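Long-range contacts in hydrogenase maturation factor (Thermoanaerobacter tengcongensis, PDB 3VTI), which binds magnesium and probably dehydrates, at the expense of ATP, the carbamoyl group passed to it by HypF into the nitrile needed for [NiFe]-hydrogenase maturation: residues C[53-58]-C[175-180]; C[199-204]-C[248-253]. All blocks are in the same frame, centred on the assembly; numbering follows the deposited sequence.

Contact 1 of 2, residues C[53-58]-C[175-180]; sequences AVCGTV and SDVAPL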
loop_
_atom_site.group_PDB
_atom_site.type_symbol
_atom_site.label_atom_id
_atom_site.label_comp_id
_atom_site.label_asym_id
_atom_site.label_seq_id
_atom_site.Cartn_x
_atom_site.Cartn_y
_atom_site.Cartn_z
ATOM N N ALA C 53 -13.682 -0.862 1.487
ATOM C CA ALA C 53 -13.056 0.081 2.402
ATOM C C ALA C 53 -14.083 0.766 3.316
ATOM O O ALA C 53 -13.798 1.048 4.482
ATOM C CB ALA C 53 -12.268 1.102 1.620
ATOM N N VAL C 54 -15.266 1.040 2.779
ATOM C CA VAL C 54 -16.311 1.694 3.553
ATOM C C VAL C 54 -16.993 0.680 4.473
ATOM O O VAL C 54 -16.995 0.843 5.687
ATOM C CB VAL C 54 -17.361 2.390 2.650
ATOM C CG1 VAL C 54 -18.451 3.040 3.490
ATOM C CG2 VAL C 54 -16.693 3.430 1.771
ATOM N N CYS C 55 -17.540 -0.372 3.879
ATOM C CA CYS C 55 -18.304 -1.373 4.593
ATOM C C CYS C 55 -17.562 -1.968 5.779
ATOM O O CYS C 55 -18.113 -2.070 6.885
ATOM C CB CYS C 55 -18.768 -2.461 3.627
ATOM S SG CYS C 55 -20.055 -1.848 2.494
ATOM N N GLY C 56 -16.306 -2.334 5.550
ATOM C CA GLY C 56 -15.494 -2.951 6.591
ATOM C C GLY C 56 -15.356 -2.098 7.832
ATOM O O GLY C 56 -15.421 -2.591 8.950
ATOM N N THR C 57 -15.157 -0.806 7.625
ATOM C CA THR C 57 -15.011 0.129 8.726
ATOM C C THR C 57 -16.356 0.527 9.329
ATOM O O THR C 57 -16.451 0.762 10.536
ATOM C CB THR C 57 -14.226 1.349 8.282
ATOM O OG1 THR C 57 -12.865 0.955 8.065
ATOM C CG2 THR C 57 -14.281 2.445 9.333
ATOM N N VAL C 58 -17.394 0.588 8.500
ATOM C CA VAL C 58 -18.741 0.807 8.999
ATOM C C VAL C 58 -19.094 -0.359 9.922
ATOM O O VAL C 58 -19.610 -0.168 11.023
ATOM C CB VAL C 58 -19.762 0.946 7.832
ATOM C CG1 VAL C 58 -21.217 0.731 8.317
ATOM C CG2 VAL C 58 -19.598 2.302 7.123
ATOM N N SER C 175 -18.812 -11.890 -4.061
ATOM C CA SER C 175 -18.503 -11.379 -2.738
ATOM C C SER C 175 -19.767 -10.886 -2.045
ATOM O O SER C 175 -20.742 -10.530 -2.699
ATOM C CB SER C 175 -17.491 -10.252 -2.836
ATOM O OG SER C 175 -17.218 -9.720 -1.561
ATOM N N ASP C 176 -19.743 -10.874 -0.718
ATOM C CA ASP C 176 -20.922 -10.546 0.072
ATOM C C ASP C 176 -20.842 -9.150 0.684
ATOM O O ASP C 176 -21.657 -8.819 1.542
ATOM C CB ASP C 176 -21.132 -11.593 1.174
ATOM C CG ASP C 176 -20.002 -11.611 2.208
ATOM O OD1 ASP C 176 -18.908 -11.080 1.936
ATOM O OD2 ASP C 176 -20.212 -12.169 3.310
ATOM N N VAL C 177 -19.859 -8.351 0.246
ATOM C CA VAL C 177 -19.608 -7.005 0.783
ATOM C C VAL C 177 -20.895 -6.240 0.999
ATOM O O VAL C 177 -21.682 -6.029 0.060
ATOM C CB VAL C 177 -18.709 -6.152 -0.142
ATOM C CG1 VAL C 177 -18.129 -4.966 0.624
ATOM C CG2 VAL C 177 -17.600 -6.985 -0.704
ATOM N N ALA C 178 -21.093 -5.824 2.246
ATOM C CA ALA C 178 -22.293 -5.115 2.674
ATOM C C ALA C 178 -22.047 -4.362 3.982
ATOM O O ALA C 178 -21.227 -4.794 4.798
ATOM C CB ALA C 178 -23.450 -6.093 2.835
ATOM N N PRO C 179 -22.734 -3.215 4.173
ATOM C CA PRO C 179 -22.734 -2.545 5.474
ATOM C C PRO C 179 -23.821 -3.150 6.348
ATOM O O PRO C 179 -24.972 -3.282 5.915
ATOM C CB PRO C 179 -23.069 -1.096 5.118
ATOM C CG PRO C 179 -23.932 -1.201 3.898
ATOM C CD PRO C 179 -23.486 -2.446 3.160
ATOM N N LEU C 180 -23.450 -3.524 7.566
ATOM C CA LEU C 180 -24.344 -4.271 8.448
ATOM C C LEU C 180 -24.846 -3.444 9.610
ATOM O O LEU C 180 -25.517 -3.959 10.505
ATOM C CB LEU C 180 -23.651 -5.524 8.986
ATOM C CG LEU C 180 -23.205 -6.580 7.973
ATOM C CD1 LEU C 180 -22.291 -7.554 8.665
ATOM C CD2 LEU C 180 -24.403 -7.302 7.339
#
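Cys55 and Pro179 mark the closest backbone approach, their CA atoms 4.7 Å apart, where one face of helix 49-60 meets a loop that runs extended from Val177 to Pro179 before Leu180 takes the N-cap position of helix 181-187. The contact is buried and apolar, and Cys55 carries most of it. With its sulfur beside the backbone N and anti to the carbonyl carbon (chi1 -70°), Cys55 SG lies over the face of the Ala178-Pro179 peptide, 3.4 Å from Pro179 N. Cys55 SG also meets Pro179 CD at 3.5 Å. A small, polarisable thiol suits this place, since it can sit against a flat peptide that has no N-H to offer. Here the two halves of the AIR synthase-like (PurM-type) fold meet, the helix from the N-terminal family region and the loop from the C-terminal one. One turn on from Cys55, Val58 lies side by side with Pro179, its CG1 4.1 Å from Pro179 CB. From the other flank Val177 turns CG1 anti to its own backbone nitrogen (chi1 -162°), and that methyl reaches Cys55 CB at 4.0 Å. The loop's polar backbone is held from the same helix: Asn59 bonds both Ala178 O and Leu180 N, while Lys51 NZ takes Val177 O.

Contact 2 of 2, residues C[199-204]-C[248-253]; sequences DPTRGG and ANEGKV. With MG (magnesium ion), chain K.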
loop_
_atom_site.group_PDB
_atom_site.type_symbol
_atom_site.label_atom_id
_atom_site.label_comp_id
_atom_site.label_asym_id
_atom_site.label_seq_id
_atom_site.Cartn_x
_atom_site.Cartn_y
_atom_site.Cartn_z
ATOM N N ASP C 199 -17.454 -9.380 12.892
ATOM C CA ASP C 199 -17.462 -9.818 11.505
ATOM C C ASP C 199 -16.285 -10.758 11.199
ATOM O O ASP C 199 -15.134 -10.421 11.484
ATOM C CB ASP C 199 -17.483 -8.610 10.555
ATOM C CG ASP C 199 -16.348 -7.626 10.805
ATOM O OD1 ASP C 199 -15.807 -7.564 11.940
ATOM O OD2 ASP C 199 -16.019 -6.889 9.843
ATOM N N PRO C 200 -16.577 -11.950 10.632
ATOM C CA PRO C 200 -15.534 -12.948 10.415
ATOM C C PRO C 200 -14.812 -12.612 9.120
ATOM O O PRO C 200 -15.172 -13.108 8.051
ATOM C CB PRO C 200 -16.309 -14.266 10.310
ATOM C CG PRO C 200 -17.772 -13.892 10.118
ATOM C CD PRO C 200 -17.876 -12.391 10.087
ATOM N N THR C 201 -13.817 -11.741 9.227
ATOM C CA THR C 201 -13.040 -11.317 8.079
ATOM C C THR C 201 -11.770 -12.196 8.023
ATOM O O THR C 201 -11.864 -13.430 8.031
ATOM C CB THR C 201 -12.725 -9.804 8.139
ATOM O OG1 THR C 201 -12.214 -9.480 9.431
ATOM C CG2 THR C 201 -13.987 -8.965 7.914
ATOM N N ARG C 202 -10.593 -11.586 8.000
ATOM C CA ARG C 202 -9.342 -12.347 7.950
ATOM C C ARG C 202 -9.292 -13.544 8.908
ATOM O O ARG C 202 -9.134 -13.367 10.122
ATOM C CB ARG C 202 -8.139 -11.427 8.214
ATOM C CG ARG C 202 -6.779 -12.157 8.182
ATOM C CD ARG C 202 -6.032 -11.949 6.842
ATOM N NE ARG C 202 -4.782 -12.727 6.752
ATOM C CZ ARG C 202 -3.705 -12.563 7.531
ATOM N NH1 ARG C 202 -3.694 -11.652 8.508
ATOM N NH2 ARG C 202 -2.632 -13.330 7.347
ATOM N N GLY C 203 -9.404 -14.751 8.354
ATOM C CA GLY C 203 -9.379 -15.984 9.146
ATOM C C GLY C 203 -10.745 -16.632 9.301
ATOM O O GLY C 203 -10.872 -17.693 9.901
ATOM N N GLY C 204 -11.778 -15.977 8.775
ATOM C CA GLY C 204 -13.147 -16.504 8.795
ATOM C C GLY C 204 -13.808 -16.687 10.150
ATOM O O GLY C 204 -13.409 -16.091 11.151
ATOM N N ALA C 248 -12.717 -15.767 4.386
ATOM C CA ALA C 248 -13.224 -14.462 4.845
ATOM C C ALA C 248 -14.657 -14.139 4.398
ATOM O O ALA C 248 -15.134 -14.634 3.369
ATOM C CB ALA C 248 -12.271 -13.350 4.419
ATOM N N ASN C 249 -15.329 -13.311 5.190
ATOM C CA ASN C 249 -16.657 -12.782 4.877
ATOM C C ASN C 249 -16.613 -11.264 5.005
ATOM O O ASN C 249 -15.796 -10.739 5.773
ATOM C CB ASN C 249 -17.695 -13.348 5.841
ATOM C CG ASN C 249 -17.881 -14.846 5.677
ATOM O OD1 ASN C 249 -18.570 -15.301 4.762
ATOM N ND2 ASN C 249 -17.259 -15.622 6.561
ATOM N N GLU C 250 -17.465 -10.555 4.260
ATOM C CA GLU C 250 -17.486 -9.087 4.320
ATOM C C GLU C 250 -18.896 -8.512 4.420
ATOM O O GLU C 250 -19.076 -7.293 4.403
ATOM C CB GLU C 250 -16.741 -8.463 3.126
ATOM C CG GLU C 250 -15.225 -8.662 3.119
ATOM C CD GLU C 250 -14.513 -7.983 4.285
ATOM O OE1 GLU C 250 -15.096 -7.065 4.903
ATOM O OE2 GLU C 250 -13.358 -8.367 4.575
ATOM N N GLY C 251 -19.884 -9.399 4.521
ATOM C CA GLY C 251 -21.269 -9.006 4.758
ATOM C C GLY C 251 -21.923 -9.851 5.838
ATOM O O GLY C 251 -23.148 -10.050 5.818
ATOM N N LYS C 252 -21.115 -10.351 6.781
ATOM C CA LYS C 252 -21.621 -11.222 7.852
ATOM C C LYS C 252 -21.188 -10.791 9.254
ATOM O O LYS C 252 -20.130 -10.195 9.450
ATOM C CB LYS C 252 -21.220 -12.691 7.620
ATOM C CG LYS C 252 -21.570 -13.252 6.243
ATOM C CD LYS C 252 -23.071 -13.338 6.017
ATOM C CE LYS C 252 -23.432 -13.142 4.537
ATOM N NZ LYS C 252 -22.763 -14.113 3.620
ATOM N N VAL C 253 -22.022 -11.098 10.233
ATOM C CA VAL C 253 -21.636 -10.887 11.616
ATOM C C VAL C 253 -21.930 -12.145 12.427
ATOM O O VAL C 253 -22.965 -12.787 12.231
ATOM C CB VAL C 253 -22.316 -9.614 12.233
ATOM C CG1 VAL C 253 -23.862 -9.754 12.282
ATOM C CG2 VAL C 253 -21.737 -9.294 13.635
HETATM MG MG MG K . -13.714 -6.627 12.598
HETATM O O HOH W 1 -17.324 -6.886 7.370
HETATM O O HOH W 2 -11.702 -6.218 13.834
#
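Pro200 and Asn249 join two loops of the AIR synthase-like C-terminal region through Asn249 N, which donates to Pro200 O at 2.9 Å in the carbonyl plane, with an N-H...O angle of 142°. Pro200 is the centre of an inverse gamma turn, and a type II beta turn follows from Thr201 to Gly204; Gly203, with its positive phi, suits the third position of that turn. The closely packed part centres on Pro200, which buries the largest share, 73 Å², and Thr201. Pro200 CD lies 3.2 Å from Lys252 O and Pro200 CG 4.0 Å from Asn249 ND2. Proline has no N-H to satisfy, and its compact ring sets CD against the Lys252 carbonyl while its hydrocarbon meets Val205 and Val208 of helix 204-216. Asn249 OD1 is taken up by Gly154 N. Thr201 CG2 rests 3.3 Å from Asn249 O and 3.4 Å from Glu250 OE2. On the loose side, exposed Arg202 points its CB away and Gly203 barely touches. Asp199, by contrast, is buried. Water 1 lies within bonding distance of Asp199 OD2 and only weakly placed for Glu250 OE1, with more acceptors around it than protons to give. Asp22, Asp60 and water 2 share the magnesium ion with Asp199, whose OD1, directed there by chi1 55°, lies 2.4 Å from the metal.

How the contacts relate
Following the chain from the N terminus, the first segment reached is 53-58 on helix 49-60, and contact 1 closes a long loop of 116 intervening residues when 175-180 returns to it, tying the N-terminal family region to the C-terminal one. Contact 2 opens later, at 199-204, and closes over 43 residues at 248-253, between the loop after strand 194-198 and the one leading into strand 254-257. The two stand in series, neither nested nor crossed, yet they touch: Asp176 OD1 accepts a hydrogen bond from Glu250 N, and OD2 a weak one from Gly251 N, while Leu180 packs on Gly251 and Lys252. Contact 2 supplies the magnesium ligand Asp199; contact 1 lies further off, the Cys55 side chain about 8 Å from that of Asp199.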